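Local coordinates for alpha-l-arabinofuranosidase domain protein (Thermotoga maritima, PDB 4ATW) that hydrolyses alpha-L-arabinofuranosidic bonds, probably releasing terminal arabinose from arabinose-containing polysaccharides, as a heat-stable arabinofuranosidase, at residues L427-T433 with E459-T465. Residues are numbered along the deposited sequence; the frame is centred on the assembly and turned at random.
Sequences LGQKKAT and ETITVDT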
loop_
_atom_site.group_PDB
_atom_site.type_symbol
_atom_site.label_atom_id
_atom_site.label_comp_id
_atom_site.label_asym_id
_atom_site.label_seq_id
_atom_site.Cartn_x
_atom_site.Cartn_y
_atom_site.Cartn_z
ATOM N N LEU A 427 -24.035 -5.300 23.505
ATOM C CA LEU A 427 -22.705 -5.147 24.072
ATOM C C LEU A 427 -22.701 -5.188 25.609
ATOM O O LEU A 427 -22.026 -6.038 26.215
ATOM C CB LEU A 427 -22.070 -3.839 23.572
ATOM C CG LEU A 427 -20.713 -3.423 24.188
ATOM C CD1 LEU A 427 -19.590 -4.355 23.791
ATOM C CD2 LEU A 427 -20.372 -2.015 23.754
ATOM N N GLY A 428 -23.446 -4.281 26.237
ATOM C CA GLY A 428 -23.463 -4.262 27.688
ATOM C C GLY A 428 -22.459 -3.241 28.187
ATOM O O GLY A 428 -21.925 -2.489 27.390
ATOM N N GLN A 429 -22.187 -3.199 29.485
ATOM C CA GLN A 429 -21.242 -2.215 29.993
ATOM C C GLN A 429 -19.820 -2.714 30.200
ATOM O O GLN A 429 -19.541 -3.456 31.146
ATOM C CB GLN A 429 -21.743 -1.614 31.304
ATOM C CG GLN A 429 -22.928 -0.702 31.160
ATOM C CD GLN A 429 -23.141 0.152 32.396
ATOM O OE1 GLN A 429 -24.132 0.887 32.486
ATOM N NE2 GLN A 429 -22.204 0.066 33.359
ATOM N N LYS A 430 -18.923 -2.285 29.316
ATOM C CA LYS A 430 -17.510 -2.647 29.408
ATOM C C LYS A 430 -16.685 -1.363 29.543
ATOM O O LYS A 430 -17.217 -0.252 29.455
ATOM C CB LYS A 430 -17.056 -3.425 28.167
ATOM C CG LYS A 430 -18.191 -3.850 27.253
ATOM C CD LYS A 430 -18.921 -5.085 27.742
ATOM C CE LYS A 430 -18.198 -6.337 27.317
ATOM N NZ LYS A 430 -19.104 -7.504 27.443
ATOM N N LYS A 431 -15.387 -1.521 29.758
ATOM C CA LYS A 431 -14.516 -0.372 29.914
ATOM C C LYS A 431 -13.537 -0.319 28.752
ATOM O O LYS A 431 -12.338 -0.546 28.926
ATOM C CB LYS A 431 -13.751 -0.471 31.233
ATOM C CG LYS A 431 -13.368 0.873 31.840
ATOM C CD LYS A 431 -14.588 1.571 32.439
ATOM C CE LYS A 431 -15.163 0.796 33.625
ATOM N NZ LYS A 431 -16.522 1.263 34.016
ATOM N N ALA A 432 -14.054 -0.022 27.565
ATOM C CA ALA A 432 -13.227 0.068 26.366
ATOM C C ALA A 432 -12.237 1.253 26.375
ATOM O O ALA A 432 -12.415 2.229 27.108
ATOM C CB ALA A 432 -14.127 0.170 25.151
ATOM N N THR A 433 -11.196 1.158 25.548
ATOM C CA THR A 433 -10.197 2.217 25.430
ATOM C C THR A 433 -10.148 2.721 23.976
ATOM O O THR A 433 -10.160 1.915 23.057
ATOM C CB THR A 433 -8.819 1.690 25.896
ATOM O OG1 THR A 433 -7.783 2.399 25.203
ATOM C CG2 THR A 433 -8.709 0.165 25.689
ATOM N N GLU A 459 -7.109 6.600 25.754
ATOM C CA GLU A 459 -7.991 7.259 26.695
ATOM C C GLU A 459 -9.031 6.193 27.011
ATOM O O GLU A 459 -9.475 5.477 26.108
ATOM C CB GLU A 459 -8.634 8.434 25.960
ATOM C CG GLU A 459 -9.510 9.324 26.833
ATOM C CD GLU A 459 -10.920 9.495 26.268
ATOM O OE1 GLU A 459 -11.632 8.471 26.168
ATOM O OE2 GLU A 459 -11.315 10.639 25.923
ATOM N N THR A 460 -9.414 6.067 28.280
ATOM C CA THR A 460 -10.385 5.048 28.641
ATOM C C THR A 460 -11.816 5.538 28.626
ATOM O O THR A 460 -12.089 6.726 28.774
ATOM C CB THR A 460 -10.060 4.444 30.000
ATOM O OG1 THR A 460 -8.690 4.039 29.987
ATOM C CG2 THR A 460 -10.927 3.203 30.273
ATOM N N ILE A 461 -12.730 4.597 28.421
ATOM C CA ILE A 461 -14.150 4.904 28.367
ATOM C C ILE A 461 -15.020 3.768 28.869
ATOM O O ILE A 461 -14.617 2.602 28.902
ATOM C CB ILE A 461 -14.609 5.236 26.925
ATOM C CG1 ILE A 461 -14.107 6.611 26.530
ATOM C CG2 ILE A 461 -16.133 5.218 26.813
ATOM C CD1 ILE A 461 -14.667 7.057 25.218
ATOM N N THR A 462 -16.223 4.142 29.279
ATOM C CA THR A 462 -17.203 3.185 29.737
ATOM C C THR A 462 -18.145 3.177 28.549
ATOM O O THR A 462 -18.615 4.241 28.132
ATOM C CB THR A 462 -17.938 3.693 30.987
ATOM O OG1 THR A 462 -18.398 5.033 30.743
ATOM C CG2 THR A 462 -17.010 3.668 32.216
ATOM N N VAL A 463 -18.380 1.997 27.981
ATOM C CA VAL A 463 -19.266 1.883 26.833
ATOM C C VAL A 463 -20.419 0.918 27.114
ATOM O O VAL A 463 -20.290 0.025 27.952
ATOM C CB VAL A 463 -18.496 1.397 25.586
ATOM C CG1 VAL A 463 -17.315 2.329 25.298
ATOM C CG2 VAL A 463 -18.023 -0.028 25.793
ATOM N N ASP A 464 -21.541 1.101 26.420
ATOM C CA ASP A 464 -22.720 0.243 26.604
ATOM C C ASP A 464 -23.378 -0.012 25.248
ATOM O O ASP A 464 -23.013 0.616 24.253
ATOM C CB ASP A 464 -23.740 0.925 27.538
ATOM C CG ASP A 464 -24.680 -0.073 28.243
ATOM O OD1 ASP A 464 -24.995 -1.143 27.667
ATOM O OD2 ASP A 464 -25.115 0.234 29.377
ATOM N N THR A 465 -24.346 -0.930 25.223
ATOM C CA THR A 465 -25.094 -1.275 24.008
ATOM C C THR A 465 -25.487 -0.038 23.209
ATOM O O THR A 465 -25.706 -0.074 21.999
ATOM C CB THR A 465 -26.353 -2.048 24.386
ATOM O OG1 THR A 465 -25.947 -3.292 24.988
ATOM C CG2 THR A 465 -27.277 -2.268 23.158
#
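T465 OG1 receives two backbone N-H groups from the facing segment. G428 N to T465 OG1 is 3.0 Å; the bond from L427 N is weak. With OG1 anti to the carbonyl carbon (chi1 -64°), the hydroxyl reaches both amides. Next to it, D464 lays its carboxylate beside G428 and Q429. D464 OD1 lies against T465 N, modelled too close for the bond to be more than doubtful. OD2 lies by Q429 CG, and the amide and carboxylate planes stand 83° apart. An alanine in place of D464 would probably open a gap beside Q429 CG, where the carboxylate now lies, and leave the Q429 chain freer to turn. In the middle, K430 and V463 form an antiparallel hydrogen-bonded pair. K430 N meets V463 O at 3.0 Å, and V463 N returns to K430 O at 2.9 Å. Further on, I461 N bonds to A432 O. The V463 side chain forks between two apolar partners. V463 CG2 meets L427 CD2 at 3.7 Å, and V463 CG1 meets A432 CB at 3.9 Å. V481 of strand 475-481 touches all three residues. On the exposed side, the bent K431 chain runs alongside T462. The two segments thus form an irregular antiparallel pairing at the surface. It links the loops that lead into strands 433-438 and 466-468, within the beta-rich C-terminal domain characteristic of this arabinofuranosidase family.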